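Local atomic coordinates of enoyl-CoA hydratase (PDB entry 3PE8), a protein that probably catalyses the reversible addition of water to the double bond of enoyl-CoA thioesters and binds a zinc ion. Residues V142-K147 and G151-M156; V174-A179 and A187-A192; T40-L45 and P136-S141. All blocks are in the same frame, centred on the assembly; numbering follows the deposited sequence.

Contact 1: residues V142-K147 and G151-M156; sequences VRLPQK and GLARRM
Ala153 presses its CB against the backbone and ring of Pro145 and the flank of Leu144, where helix 140-148 and helix 150-159 pack side by side, with three residues linking the two segments. The tight part lies here. Ala153 CB sits 3.5 Å from Pro145 N and 3.8 Å from Pro145 CD, and the alpha carbons of Pro145 and Ala153 are only 5.0 Å apart. Proline carries no N-H, so its nitrogen makes no bond to the preceding turn and helix 140-148 kinks at this point; the methyl of Ala153 rests beside that nitrogen. Leu144, the residue before the proline, closes the same spot: its CG lies 3.7 Å from Ala153 CB, and CD2 reaches the CA of Ala153 at 3.9 Å. With CG anti to the backbone N (chi1 -171°), the isobutyl group of Leu144 is carried over the alanine.

The looser part lies further along, where Leu144 CD1 and the SD of Met156 are 4.2 Å apart. The thioether chain of Met156 bends at its last torsion and passes on to Leu108 and Leu163. Gln146 points away from helix 150-159, and its amide bonds to Asp213; the ammonium of Lys147 bonds to the carbonyl O of Leu112. Tyr209 of the second subunit packs on both Leu144 and Pro145.

The segment axes approach to 8.1 Å at 132°, a short distance that a small residue such as Ala153 permits. No hydrogen bond crosses between the segments, so their cohesion is apolar, resting on shape and exclusion of water.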
ATOM      1  N   VAL A 142       2.445 -13.033  -9.308  1.00  9.86           N
ATOM      2  CA  VAL A 142       1.592 -11.881  -9.062  1.00  9.65           C
ATOM      3  C   VAL A 142       0.342 -11.935  -9.949  1.00  9.01           C
ATOM      4  O   VAL A 142      -0.785 -11.817  -9.463  1.00  8.98           O
ATOM      5  CB  VAL A 142       2.341 -10.578  -9.303  1.00 11.08           C
ATOM      6  CG1 VAL A 142       1.436  -9.364  -9.043  1.00 11.74           C
ATOM      7  CG2 VAL A 142       3.599 -10.584  -8.376  1.00 12.36           C
ATOM      8  N   ARG A 143       0.561 -12.119 -11.252  1.00  7.86           N
ATOM      9  CA  ARG A 143      -0.545 -12.021 -12.192  1.00  7.85           C
ATOM     10  C   ARG A 143      -1.421 -13.269 -12.283  1.00  7.50           C
ATOM     11  O   ARG A 143      -2.593 -13.146 -12.647  1.00  8.19           O
ATOM     12  CB  ARG A 143      -0.059 -11.615 -13.582  1.00  8.40           C
ATOM     13  CG  ARG A 143       0.654 -10.278 -13.616  1.00  8.34           C
ATOM     14  CD  ARG A 143       0.837  -9.708 -15.038  1.00  9.81           C
ATOM     15  NE  ARG A 143       1.515  -8.429 -14.905  1.00 10.66           N
ATOM     16  CZ  ARG A 143       2.837  -8.251 -14.905  1.00 10.98           C
ATOM     17  NH1 ARG A 143       3.671  -9.244 -15.198  1.00 10.44           N
ATOM     18  NH2 ARG A 143       3.328  -7.040 -14.623  1.00 13.63           N
ATOM     19  N   LEU A 144      -0.890 -14.441 -11.998  1.00  7.42           N
ATOM     20  CA  LEU A 144      -1.736 -15.660 -12.062  1.00  7.16           C
ATOM     21  C   LEU A 144      -2.820 -15.610 -11.004  1.00  8.07           C
ATOM     22  O   LEU A 144      -4.002 -15.705 -11.340  1.00  8.84           O
ATOM     23  CB  LEU A 144      -0.920 -16.936 -12.093  1.00  7.96           C
ATOM     24  CG  LEU A 144      -1.738 -18.191 -12.385  1.00  6.99           C
ATOM     25  CD1 LEU A 144      -2.448 -18.160 -13.756  1.00  9.32           C
ATOM     26  CD2 LEU A 144      -0.842 -19.406 -12.220  1.00  7.84           C
ATOM     27  N   PRO A 145      -2.496 -15.342  -9.721  1.00  8.60           N
ATOM     28  CA  PRO A 145      -3.653 -15.188  -8.774  1.00  8.87           C
ATOM     29  C   PRO A 145      -4.583 -14.032  -9.125  1.00 10.15           C
ATOM     30  O   PRO A 145      -5.790 -14.123  -8.941  1.00 10.32           O
ATOM     31  CB  PRO A 145      -2.996 -14.957  -7.414  1.00 10.15           C
ATOM     32  CG  PRO A 145      -1.573 -15.216  -7.620  1.00 11.25           C
ATOM     33  CD  PRO A 145      -1.201 -15.246  -9.035  1.00  8.45           C
ATOM     34  N   GLN A 146      -4.020 -12.938  -9.640  1.00  8.50           N
ATOM     35  CA  GLN A 146      -4.807 -11.783 -10.068  1.00  9.70           C
ATOM     36  C   GLN A 146      -5.860 -12.140 -11.127  1.00  8.92           C
ATOM     37  O   GLN A 146      -6.988 -11.597 -11.098  1.00 12.17           O
ATOM     38  CB  GLN A 146      -3.876 -10.691 -10.594  1.00  9.08           C
ATOM     39  CG  GLN A 146      -4.523  -9.463 -11.059  1.00 10.10           C
ATOM     40  CD  GLN A 146      -3.575  -8.490 -11.709  1.00 14.08           C
ATOM     41  OE1 GLN A 146      -2.711  -8.881 -12.494  1.00 12.71           O
ATOM     42  NE2 GLN A 146      -3.717  -7.199 -11.369  1.00 14.12           N
ATOM     43  N   LYS A 147      -5.490 -13.014 -12.059  1.00  8.40           N
ATOM     44  CA  LYS A 147      -6.324 -13.274 -13.258  1.00  8.81           C
ATOM     45  C   LYS A 147      -7.068 -14.604 -13.265  1.00 10.47           C
ATOM     46  O   LYS A 147      -8.038 -14.745 -14.026  1.00 11.69           O
ATOM     47  CB  LYS A 147      -5.473 -13.035 -14.512  1.00 10.10           C
ATOM     48  CG  LYS A 147      -4.961 -11.604 -14.568  1.00  9.59           C
ATOM     49  CD  LYS A 147      -4.303 -11.216 -15.905  1.00 10.01           C
ATOM     50  CE  LYS A 147      -3.845  -9.801 -15.914  1.00 12.22           C
ATOM     51  NZ  LYS A 147      -3.410  -9.344 -17.291  1.00 11.79           N
ATOM     52  N   GLY A 151      -6.732 -19.636  -5.217  1.00 10.20           N
ATOM     53  CA  GLY A 151      -6.658 -21.086  -5.112  1.00 10.22           C
ATOM     54  C   GLY A 151      -6.287 -21.812  -6.380  1.00  8.70           C
ATOM     55  O   GLY A 151      -5.508 -22.779  -6.381  1.00  9.36           O
ATOM     56  N   LEU A 152      -6.865 -21.360  -7.490  1.00  9.13           N
ATOM     57  CA  LEU A 152      -6.550 -21.977  -8.754  1.00  8.22           C
ATOM     58  C   LEU A 152      -5.111 -21.693  -9.165  1.00  9.08           C
ATOM     59  O   LEU A 152      -4.454 -22.579  -9.711  1.00  8.97           O
ATOM     60  CB  LEU A 152      -7.559 -21.572  -9.815  1.00  9.58           C
ATOM     61  CG  LEU A 152      -7.487 -22.266 -11.151  1.00 12.09           C
ATOM     62  CD1 LEU A 152      -7.467 -23.815 -11.027  1.00 14.78           C
ATOM     63  CD2 LEU A 152      -8.701 -21.851 -11.998  1.00 13.33           C
ATOM     64  N   ALA A 153      -4.613 -20.481  -8.904  1.00  8.10           N
ATOM     65  CA  ALA A 153      -3.206 -20.188  -9.189  1.00  7.95           C
ATOM     66  C   ALA A 153      -2.278 -21.109  -8.386  1.00  8.24           C
ATOM     67  O   ALA A 153      -1.305 -21.640  -8.923  1.00  8.94           O
ATOM     68  CB  ALA A 153      -2.861 -18.699  -8.904  1.00  9.47           C
ATOM     69  N   ARG A 154      -2.589 -21.293  -7.101  1.00  8.85           N
ATOM     70  CA  ARG A 154      -1.791 -22.165  -6.268  1.00  9.10           C
ATOM     71  C   ARG A 154      -1.881 -23.601  -6.750  1.00  8.95           C
ATOM     72  O   ARG A 154      -0.851 -24.280  -6.859  1.00  9.58           O
ATOM     73  CB  ARG A 154      -2.156 -22.013  -4.791  1.00 10.04           C
ATOM     74  CG  ARG A 154      -1.776 -20.615  -4.269  1.00 10.60           C
ATOM     75  CD  ARG A 154      -2.042 -20.409  -2.804  1.00 10.16           C
ATOM     76  NE  ARG A 154      -1.890 -18.995  -2.420  1.00 11.26           N
ATOM     77  CZ  ARG A 154      -2.114 -18.517  -1.215  1.00 13.11           C
ATOM     78  NH1 ARG A 154      -2.411 -19.311  -0.210  1.00 12.75           N
ATOM     79  NH2 ARG A 154      -2.015 -17.203  -1.007  1.00 15.61           N
ATOM     80  N   ARG A 155      -3.075 -24.060  -7.117  1.00  8.74           N
ATOM     81  CA  ARG A 155      -3.228 -25.405  -7.638  1.00  9.07           C
ATOM     82  C   ARG A 155      -2.386 -25.562  -8.919  1.00  9.15           C
ATOM     83  O   ARG A 155      -1.676 -26.564  -9.069  1.00  9.45           O
ATOM     84  CB  ARG A 155      -4.711 -25.744  -7.875  1.00  8.61           C
ATOM     85  CG  ARG A 155      -4.941 -27.159  -8.362  1.00  9.49           C
ATOM     86  CD  ARG A 155      -6.422 -27.467  -8.448  1.00  9.77           C
ATOM     87  NE  ARG A 155      -6.602 -28.705  -9.191  1.00 12.17           N
ATOM     88  CZ  ARG A 155      -7.614 -29.543  -9.060  1.00 12.33           C
ATOM     89  NH1 ARG A 155      -8.584 -29.357  -8.182  1.00 12.44           N
ATOM     90  NH2 ARG A 155      -7.624 -30.649  -9.796  1.00 14.73           N
ATOM     91  N   MET A 156      -2.495 -24.630  -9.861  1.00  8.32           N
ATOM     92  CA  MET A 156      -1.692 -24.687 -11.081  1.00  8.60           C
ATOM     93  C   MET A 156      -0.197 -24.760 -10.806  1.00  8.93           C
ATOM     94  O   MET A 156       0.525 -25.623 -11.327  1.00  9.65           O
ATOM     95  CB  MET A 156      -1.996 -23.483 -11.968  1.00  8.65           C
ATOM     96  CG  MET A 156      -3.349 -23.546 -12.617  1.00 10.58           C
ATOM     97  SD  MET A 156      -3.819 -22.117 -13.583  1.00  9.89           S
ATOM     98  CE  MET A 156      -2.655 -22.273 -14.961  1.00 11.36           C
TER

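Contact 2: residues V174-A179 and A187-A192; sequences VTEVVA and ARRVAA
A salt bridge with a weak hydrogen bond, supplemented by a water, joins Glu176, beside strand 177-178, the outermost strand of the sheet within this chain, to Arg189 on helix 183-195, at the partly buried margin between sheet and helix. Arg189 NH2 lies 3.2 Å from Glu176 OE2, with an N-H...O angle of 124°, far from straight. The oxygen comes in at the edge of the guanidinium, in its plane, yet the carboxylate plane is turned 46° from that of the guanidinium, so the two groups do not form a flat, two-pronged pair. Arg189 gets there by bending at chi3 (-53°), whereas Glu176 extends and crosses it at about a right angle.

A water completes the link: it donates to Glu176 OE1 at 2.9 Å and weakly accepts from Arg189 NH2 at 3.1 Å. The stronger polar partner of Glu176 is Arg155 of the third subunit, which forms a salt bridge with OE1; two arginines thus flank one carboxylate and would be expected to favour its charged form. Beneath the polar pair, Val190 CG2 approaches Glu176 OE1 at 4.3 Å and packs on Ile118 and Ile96, while Val178 CG1 lies loosely beside Arg189 NH2.

Backbone bonds from Glu176 and Val178 to Ala119 attach this segment to strand 116-120. Ala187 and Val190 lie against neighbouring strands, making helix 183-195 a cover on the sheet of the crotonase-like fold, with the ion pair at the border of a subunit interface.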
ATOM      1  N   VAL A 174      -9.469 -15.871 -19.417  1.00  9.18           N
ATOM      2  CA  VAL A 174      -9.755 -15.473 -20.792  1.00  8.81           C
ATOM      3  C   VAL A 174     -11.170 -14.928 -20.855  1.00  9.09           C
ATOM      4  O   VAL A 174     -12.047 -15.245 -20.009  1.00 11.07           O
ATOM      5  CB  VAL A 174      -9.561 -16.609 -21.825  1.00  9.01           C
ATOM      6  CG1 VAL A 174      -8.148 -17.188 -21.712  1.00  9.74           C
ATOM      7  CG2 VAL A 174     -10.638 -17.712 -21.666  1.00 11.56           C
ATOM      8  N   THR A 175     -11.399 -14.093 -21.859  1.00  9.82           N
ATOM      9  CA  THR A 175     -12.711 -13.459 -22.031  1.00 10.17           C
ATOM     10  C   THR A 175     -13.702 -14.239 -22.908  1.00 10.89           C
ATOM     11  O   THR A 175     -14.936 -14.008 -22.878  1.00 11.19           O
ATOM     12  CB  THR A 175     -12.598 -12.054 -22.621  1.00  9.84           C
ATOM     13  OG1 THR A 175     -12.060 -12.077 -23.954  1.00 10.29           O
ATOM     14  CG2 THR A 175     -11.770 -11.099 -21.707  1.00 10.02           C
ATOM     15  N   GLU A 176     -13.169 -15.168 -23.701  1.00 11.35           N
ATOM     16  CA  GLU A 176     -13.917 -15.826 -24.759  1.00 11.75           C
ATOM     17  C   GLU A 176     -13.152 -17.070 -25.198  1.00 11.06           C
ATOM     18  O   GLU A 176     -11.921 -17.052 -25.243  1.00 10.20           O
ATOM     19  CB  GLU A 176     -14.087 -14.841 -25.927  1.00 12.45           C
ATOM     20  CG  GLU A 176     -14.971 -15.293 -27.032  1.00 15.11           C
ATOM     21  CD  GLU A 176     -15.175 -14.243 -28.133  1.00 17.68           C
ATOM     22  OE1 GLU A 176     -14.501 -13.173 -28.154  1.00 16.14           O
ATOM     23  OE2 GLU A 176     -16.001 -14.533 -29.043  1.00 19.26           O
ATOM     24  N   VAL A 177     -13.902 -18.132 -25.496  1.00 11.30           N
ATOM     25  CA  VAL A 177     -13.368 -19.369 -26.059  1.00 10.53           C
ATOM     26  C   VAL A 177     -14.135 -19.626 -27.349  1.00 11.14           C
ATOM     27  O   VAL A 177     -15.378 -19.607 -27.359  1.00 11.56           O
ATOM     28  CB  VAL A 177     -13.520 -20.582 -25.133  1.00  9.81           C
ATOM     29  CG1 VAL A 177     -13.053 -21.841 -25.854  1.00 10.33           C
ATOM     30  CG2 VAL A 177     -12.697 -20.339 -23.870  1.00 12.38           C
ATOM     31  N   VAL A 178     -13.374 -19.873 -28.423  1.00 10.79           N
ATOM     32  CA  VAL A 178     -13.938 -20.101 -29.763  1.00 11.58           C
ATOM     33  C   VAL A 178     -13.318 -21.332 -30.409  1.00 11.35           C
ATOM     34  O   VAL A 178     -12.260 -21.806 -29.988  1.00 11.94           O
ATOM     35  CB  VAL A 178     -13.725 -18.895 -30.700  1.00 12.76           C
ATOM     36  CG1 VAL A 178     -14.423 -17.637 -30.134  1.00 15.36           C
ATOM     37  CG2 VAL A 178     -12.240 -18.623 -30.919  1.00 13.26           C
ATOM     38  N   ALA A 179     -13.989 -21.856 -31.438  1.00 11.94           N
ATOM     39  CA  ALA A 179     -13.443 -22.945 -32.209  1.00 12.95           C
ATOM     40  C   ALA A 179     -12.064 -22.554 -32.724  1.00 12.62           C
ATOM     41  O   ALA A 179     -11.803 -21.401 -33.075  1.00 12.85           O
ATOM     42  CB  ALA A 179     -14.392 -23.295 -33.422  1.00 14.51           C
ATOM     43  N   ALA A 187     -10.364 -12.621 -32.613  1.00 11.34           N
ATOM     44  CA  ALA A 187      -9.436 -11.585 -32.160  1.00 10.12           C
ATOM     45  C   ALA A 187      -9.561 -10.331 -33.026  1.00 10.63           C
ATOM     46  O   ALA A 187      -9.547  -9.212 -32.493  1.00 10.26           O
ATOM     47  CB  ALA A 187      -8.039 -12.088 -32.146  1.00 10.96           C
ATOM     48  N   ARG A 188      -9.732 -10.519 -34.342  1.00 10.99           N
ATOM     49  CA  ARG A 188      -9.932  -9.379 -35.260  1.00 11.79           C
ATOM     50  C   ARG A 188     -11.231  -8.635 -34.988  1.00 12.19           C
ATOM     51  O   ARG A 188     -11.278  -7.421 -35.148  1.00 12.07           O
ATOM     52  CB  ARG A 188      -9.845  -9.817 -36.723  1.00 11.49           C
ATOM     53  CG  ARG A 188      -8.406 -10.081 -37.203  1.00 13.49           C
ATOM     54  CD  ARG A 188      -8.360 -10.356 -38.688  1.00 13.83           C
ATOM     55  NE  ARG A 188      -8.790 -11.693 -39.078  1.00 14.55           N
ATOM     56  CZ  ARG A 188      -7.990 -12.762 -39.201  1.00 15.67           C
ATOM     57  NH1 ARG A 188      -6.680 -12.699 -38.909  1.00 15.84           N
ATOM     58  NH2 ARG A 188      -8.505 -13.911 -39.593  1.00 15.85           N
ATOM     59  N   ARG A 189     -12.284  -9.346 -34.560  1.00 12.72           N
ATOM     60  CA  ARG A 189     -13.543  -8.705 -34.199  1.00 13.24           C
ATOM     61  C   ARG A 189     -13.364  -7.781 -33.019  1.00 11.99           C
ATOM     62  O   ARG A 189     -13.870  -6.642 -33.050  1.00 12.76           O
ATOM     63  CB  ARG A 189     -14.652  -9.735 -33.874  1.00 14.75           C
ATOM     64  CG  ARG A 189     -15.152 -10.527 -35.004  1.00 18.74           C
ATOM     65  CD  ARG A 189     -16.456 -11.252 -34.627  1.00 23.79           C
ATOM     66  NE  ARG A 189     -16.334 -12.058 -33.391  1.00 24.33           N
ATOM     67  CZ  ARG A 189     -16.222 -13.395 -33.367  1.00 28.09           C
ATOM     68  NH1 ARG A 189     -16.179 -14.115 -34.514  1.00 27.91           N
ATOM     69  NH2 ARG A 189     -16.111 -14.025 -32.197  1.00 28.52           N
ATOM     70  N   VAL A 190     -12.668  -8.244 -31.973  1.00 11.60           N
ATOM     71  CA  VAL A 190     -12.420  -7.417 -30.805  1.00 11.42           C
ATOM     72  C   VAL A 190     -11.541  -6.241 -31.166  1.00 10.35           C
ATOM     73  O   VAL A 190     -11.845  -5.112 -30.841  1.00 11.85           O
ATOM     74  CB  VAL A 190     -11.845  -8.244 -29.633  1.00 11.65           C
ATOM     75  CG1 VAL A 190     -11.434  -7.349 -28.489  1.00 13.27           C
ATOM     76  CG2 VAL A 190     -12.879  -9.304 -29.208  1.00 13.45           C
ATOM     77  N   ALA A 191     -10.484  -6.497 -31.951  1.00 10.83           N
ATOM     78  CA  ALA A 191      -9.624  -5.423 -32.396  1.00 10.15           C
ATOM     79  C   ALA A 191     -10.388  -4.369 -33.199  1.00 10.91           C
ATOM     80  O   ALA A 191     -10.157  -3.174 -33.007  1.00 11.28           O
ATOM     81  CB  ALA A 191      -8.425  -5.997 -33.175  1.00  9.68           C
ATOM     82  N   ALA A 192     -11.283  -4.807 -34.089  1.00 11.30           N
ATOM     83  CA  ALA A 192     -12.030  -3.887 -34.918  1.00 11.57           C
ATOM     84  C   ALA A 192     -12.967  -2.991 -34.086  1.00 12.37           C
ATOM     85  O   ALA A 192     -13.096  -1.788 -34.358  1.00 11.87           O
ATOM     86  CB  ALA A 192     -12.826  -4.634 -35.990  1.00 12.66           C
TER
HETATM   87  O   HOH W   1     -14.698 -11.787 -30.642  1.00 16.04           O

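Contact 3: residues T40-L45 and P136-S141; sequences TFFRAL and PTWGLS
The ring of Phe42 turns its edge to the six-membered ring of Trp138 in an offset edge-to-face pair, and one of its own faces carries CD2 of Phe41, 3.8 Å above the plane. The two aromatic planes stand at 84°, nearly perpendicular, with centroids 5.5 Å apart. Contact is made by the CE2-CZ edge of the phenyl ring. Both atoms lie 3.8 Å from Trp138 CH2, which sits at the edge of the Phe42 ring and in its plane, and CZ2 of the indole follows at 4.1 Å from each. The side chains come from opposite directions across a backbone gap of 13.1 Å between the CA atoms of Phe42 and Trp138.

The indole is held by NE1, which donates to the carbonyl of Ser85; the backbone N of Trp138 donates to OE1 of Glu109, which also accepts from the N of Leu140. Because Glu109 and His129 bind the zinc ion, about 5 Å from the Trp138 side chain, the indole belongs to the surroundings of the metal site. Gly139, with a positive phi of 88°, occupies the N-cap position and lets the chain turn into the helix.

Phe42 projects from helix 35-50, whose Phe41 and Leu45 pack on strand 19-24; Trp138 rests on Leu110 and Tyr113 of helix 106-113, just before helix 140-148 begins. The ring pair thus joins helix 35-50 to the segment that leads into helix 140-148.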
ATOM      1  N   THR A  40      13.497  -9.903 -30.491  1.00 16.14           N
ATOM      2  CA  THR A  40      12.679  -9.532 -31.643  1.00 15.76           C
ATOM      3  C   THR A  40      11.241  -9.191 -31.210  1.00 14.91           C
ATOM      4  O   THR A  40      10.665  -8.190 -31.664  1.00 15.32           O
ATOM      5  CB  THR A  40      12.695 -10.659 -32.712  1.00 15.47           C
ATOM      6  OG1 THR A  40      14.055 -10.904 -33.120  1.00 18.06           O
ATOM      7  CG2 THR A  40      11.887 -10.255 -33.946  1.00 16.08           C
ATOM      8  N   PHE A  41      10.683 -10.011 -30.335  1.00 14.83           N
ATOM      9  CA  PHE A  41       9.302  -9.800 -29.877  1.00 13.32           C
ATOM     10  C   PHE A  41       9.152  -8.510 -29.090  1.00 13.78           C
ATOM     11  O   PHE A  41       8.259  -7.681 -29.351  1.00 13.12           O
ATOM     12  CB  PHE A  41       8.846 -10.989 -29.038  1.00 13.40           C
ATOM     13  CG  PHE A  41       7.471 -10.830 -28.475  1.00 12.78           C
ATOM     14  CD1 PHE A  41       6.354 -10.867 -29.297  1.00 14.69           C
ATOM     15  CD2 PHE A  41       7.299 -10.568 -27.120  1.00 14.29           C
ATOM     16  CE1 PHE A  41       5.082 -10.682 -28.763  1.00 13.48           C
ATOM     17  CE2 PHE A  41       6.021 -10.389 -26.594  1.00 14.09           C
ATOM     18  CZ  PHE A  41       4.926 -10.437 -27.437  1.00 14.10           C
ATOM     19  N   PHE A  42      10.029  -8.314 -28.112  1.00 14.02           N
ATOM     20  CA  PHE A  42       9.943  -7.130 -27.269  1.00 15.71           C
ATOM     21  C   PHE A  42      10.187  -5.865 -28.076  1.00 15.88           C
ATOM     22  O   PHE A  42       9.530  -4.842 -27.850  1.00 17.01           O
ATOM     23  CB  PHE A  42      10.818  -7.251 -26.009  1.00 16.59           C
ATOM     24  CG  PHE A  42      10.342  -8.321 -25.046  1.00 16.39           C
ATOM     25  CD1 PHE A  42       9.051  -8.272 -24.526  1.00 18.45           C
ATOM     26  CD2 PHE A  42      11.142  -9.399 -24.704  1.00 19.13           C
ATOM     27  CE1 PHE A  42       8.578  -9.271 -23.681  1.00 18.14           C
ATOM     28  CE2 PHE A  42      10.658 -10.402 -23.848  1.00 17.82           C
ATOM     29  CZ  PHE A  42       9.387 -10.308 -23.317  1.00 17.29           C
ATOM     30  N   ARG A  43      11.111  -5.918 -29.046  1.00 16.39           N
ATOM     31  CA  ARG A  43      11.312  -4.809 -29.960  1.00 17.05           C
ATOM     32  C   ARG A  43      10.075  -4.541 -30.832  1.00 16.49           C
ATOM     33  O   ARG A  43       9.711  -3.404 -31.061  1.00 17.11           O
ATOM     34  CB  ARG A  43      12.554  -5.039 -30.843  1.00 18.26           C
ATOM     35  CG  ARG A  43      12.821  -3.922 -31.842  1.00 23.36           C
ATOM     36  CD  ARG A  43      14.180  -4.107 -32.528  1.00 31.08           C
ATOM     37  NE  ARG A  43      14.144  -5.300 -33.388  1.00 36.66           N
ATOM     38  CZ  ARG A  43      14.800  -6.449 -33.192  1.00 38.55           C
ATOM     39  NH1 ARG A  43      15.616  -6.639 -32.145  1.00 39.92           N
ATOM     40  NH2 ARG A  43      14.637  -7.427 -34.076  1.00 38.06           N
ATOM     41  N   ALA A  44       9.431  -5.602 -31.300  1.00 15.56           N
ATOM     42  CA  ALA A  44       8.220  -5.463 -32.110  1.00 14.98           C
ATOM     43  C   ALA A  44       7.073  -4.787 -31.343  1.00 14.35           C
ATOM     44  O   ALA A  44       6.324  -3.980 -31.919  1.00 14.50           O
ATOM     45  CB  ALA A  44       7.783  -6.849 -32.662  1.00 13.81           C
ATOM     46  N   LEU A  45       6.954  -5.076 -30.053  1.00 14.05           N
ATOM     47  CA  LEU A  45       5.966  -4.401 -29.207  1.00 13.48           C
ATOM     48  C   LEU A  45       6.232  -2.901 -29.132  1.00 14.44           C
ATOM     49  O   LEU A  45       5.317  -2.075 -29.317  1.00 14.62           O
ATOM     50  CB  LEU A  45       5.896  -5.019 -27.799  1.00 13.20           C
ATOM     51  CG  LEU A  45       5.212  -6.389 -27.674  1.00 12.12           C
ATOM     52  CD1 LEU A  45       5.343  -6.905 -26.236  1.00 13.70           C
ATOM     53  CD2 LEU A  45       3.754  -6.358 -28.140  1.00 12.17           C
ATOM     54  N   PRO A 136       9.640 -17.889 -10.810  1.00 12.38           N
ATOM     55  CA  PRO A 136       9.190 -16.961 -11.851  1.00 12.14           C
ATOM     56  C   PRO A 136       9.777 -15.558 -11.663  1.00 12.75           C
ATOM     57  O   PRO A 136       9.939 -15.089 -10.533  1.00 13.81           O
ATOM     58  CB  PRO A 136       7.660 -16.937 -11.653  1.00 11.73           C
ATOM     59  CG  PRO A 136       7.468 -17.251 -10.236  1.00 12.63           C
ATOM     60  CD  PRO A 136       8.558 -18.229  -9.879  1.00 11.81           C
ATOM     61  N   THR A 137      10.126 -14.905 -12.776  1.00 13.03           N
ATOM     62  CA  THR A 137      10.628 -13.544 -12.753  1.00 12.80           C
ATOM     63  C   THR A 137       9.892 -12.611 -13.709  1.00 12.94           C
ATOM     64  O   THR A 137      10.220 -11.416 -13.793  1.00 12.32           O
ATOM     65  CB  THR A 137      12.155 -13.495 -13.084  1.00 15.13           C
ATOM     66  OG1 THR A 137      12.373 -13.905 -14.427  1.00 16.77           O
ATOM     67  CG2 THR A 137      12.938 -14.393 -12.108  1.00 17.76           C
ATOM     68  N   TRP A 138       8.872 -13.116 -14.407  1.00 10.91           N
ATOM     69  CA  TRP A 138       8.088 -12.303 -15.329  1.00 10.72           C
ATOM     70  C   TRP A 138       6.647 -12.182 -14.861  1.00 10.46           C
ATOM     71  O   TRP A 138       5.712 -12.055 -15.661  1.00 10.77           O
ATOM     72  CB  TRP A 138       8.098 -12.894 -16.737  1.00 11.32           C
ATOM     73  CG  TRP A 138       9.316 -12.631 -17.565  1.00 13.72           C
ATOM     74  CD1 TRP A 138      10.488 -12.038 -17.182  1.00 17.19           C
ATOM     75  CD2 TRP A 138       9.492 -12.998 -18.949  1.00 14.93           C
ATOM     76  NE1 TRP A 138      11.377 -11.995 -18.245  1.00 19.07           N
ATOM     77  CE2 TRP A 138      10.790 -12.594 -19.330  1.00 17.51           C
ATOM     78  CE3 TRP A 138       8.674 -13.639 -19.893  1.00 15.94           C
ATOM     79  CZ2 TRP A 138      11.284 -12.791 -20.618  1.00 18.01           C
ATOM     80  CZ3 TRP A 138       9.169 -13.845 -21.160  1.00 16.77           C
ATOM     81  CH2 TRP A 138      10.462 -13.428 -21.514  1.00 17.34           C
ATOM     82  N   GLY A 139       6.479 -12.181 -13.558  1.00  9.81           N
ATOM     83  CA  GLY A 139       5.200 -11.865 -12.949  1.00  9.54           C
ATOM     84  C   GLY A 139       4.195 -12.973 -12.730  1.00  9.53           C
ATOM     85  O   GLY A 139       3.091 -12.680 -12.235  1.00 10.21           O
ATOM     86  N   LEU A 140       4.553 -14.216 -13.018  1.00  9.63           N
ATOM     87  CA  LEU A 140       3.571 -15.285 -12.840  1.00 10.30           C
ATOM     88  C   LEU A 140       2.965 -15.274 -11.436  1.00  9.40           C
ATOM     89  O   LEU A 140       1.760 -15.456 -11.261  1.00  9.46           O
ATOM     90  CB  LEU A 140       4.172 -16.638 -13.151  1.00  9.97           C
ATOM     91  CG  LEU A 140       3.179 -17.795 -13.312  1.00 15.78           C
ATOM     92  CD1 LEU A 140       3.667 -18.767 -14.328  1.00 20.97           C
ATOM     93  CD2 LEU A 140       3.022 -18.431 -11.903  1.00 19.11           C
ATOM     94  N   SER A 141       3.787 -15.124 -10.396  1.00 10.01           N
ATOM     95  CA  SER A 141       3.293 -15.291  -9.031  1.00  9.89           C
ATOM     96  C   SER A 141       2.418 -14.120  -8.552  1.00  9.48           C
ATOM     97  O   SER A 141       1.710 -14.229  -7.545  1.00  9.87           O
ATOM     98  CB  SER A 141       4.442 -15.581  -8.060  1.00 12.24           C
ATOM     99  OG  SER A 141       5.374 -14.531  -7.965  1.00 12.96           O
TER

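Overall arrangement
Contact 1 is a buried, apolar helix pair, whereas contacts 2 and 3 are partly buried: contact 2 links an outer strand of the chain's sheet to a covering helix through charge and water, and contact 3 joins two aromatic rings across a wide backbone gap. Contacts 1 and 3 share helix 140-148, touch where Pro145 CD meets Leu140 O, and both reach the second subunit. Contact 3 lies nearest the zinc ion; contact 2 is remote from it. Contacts 1 and 2, with centres about 23 Å apart, both border the third subunit, and the interface salt bridge between Arg155 and Glu176 pairs residues of their segments across subunits.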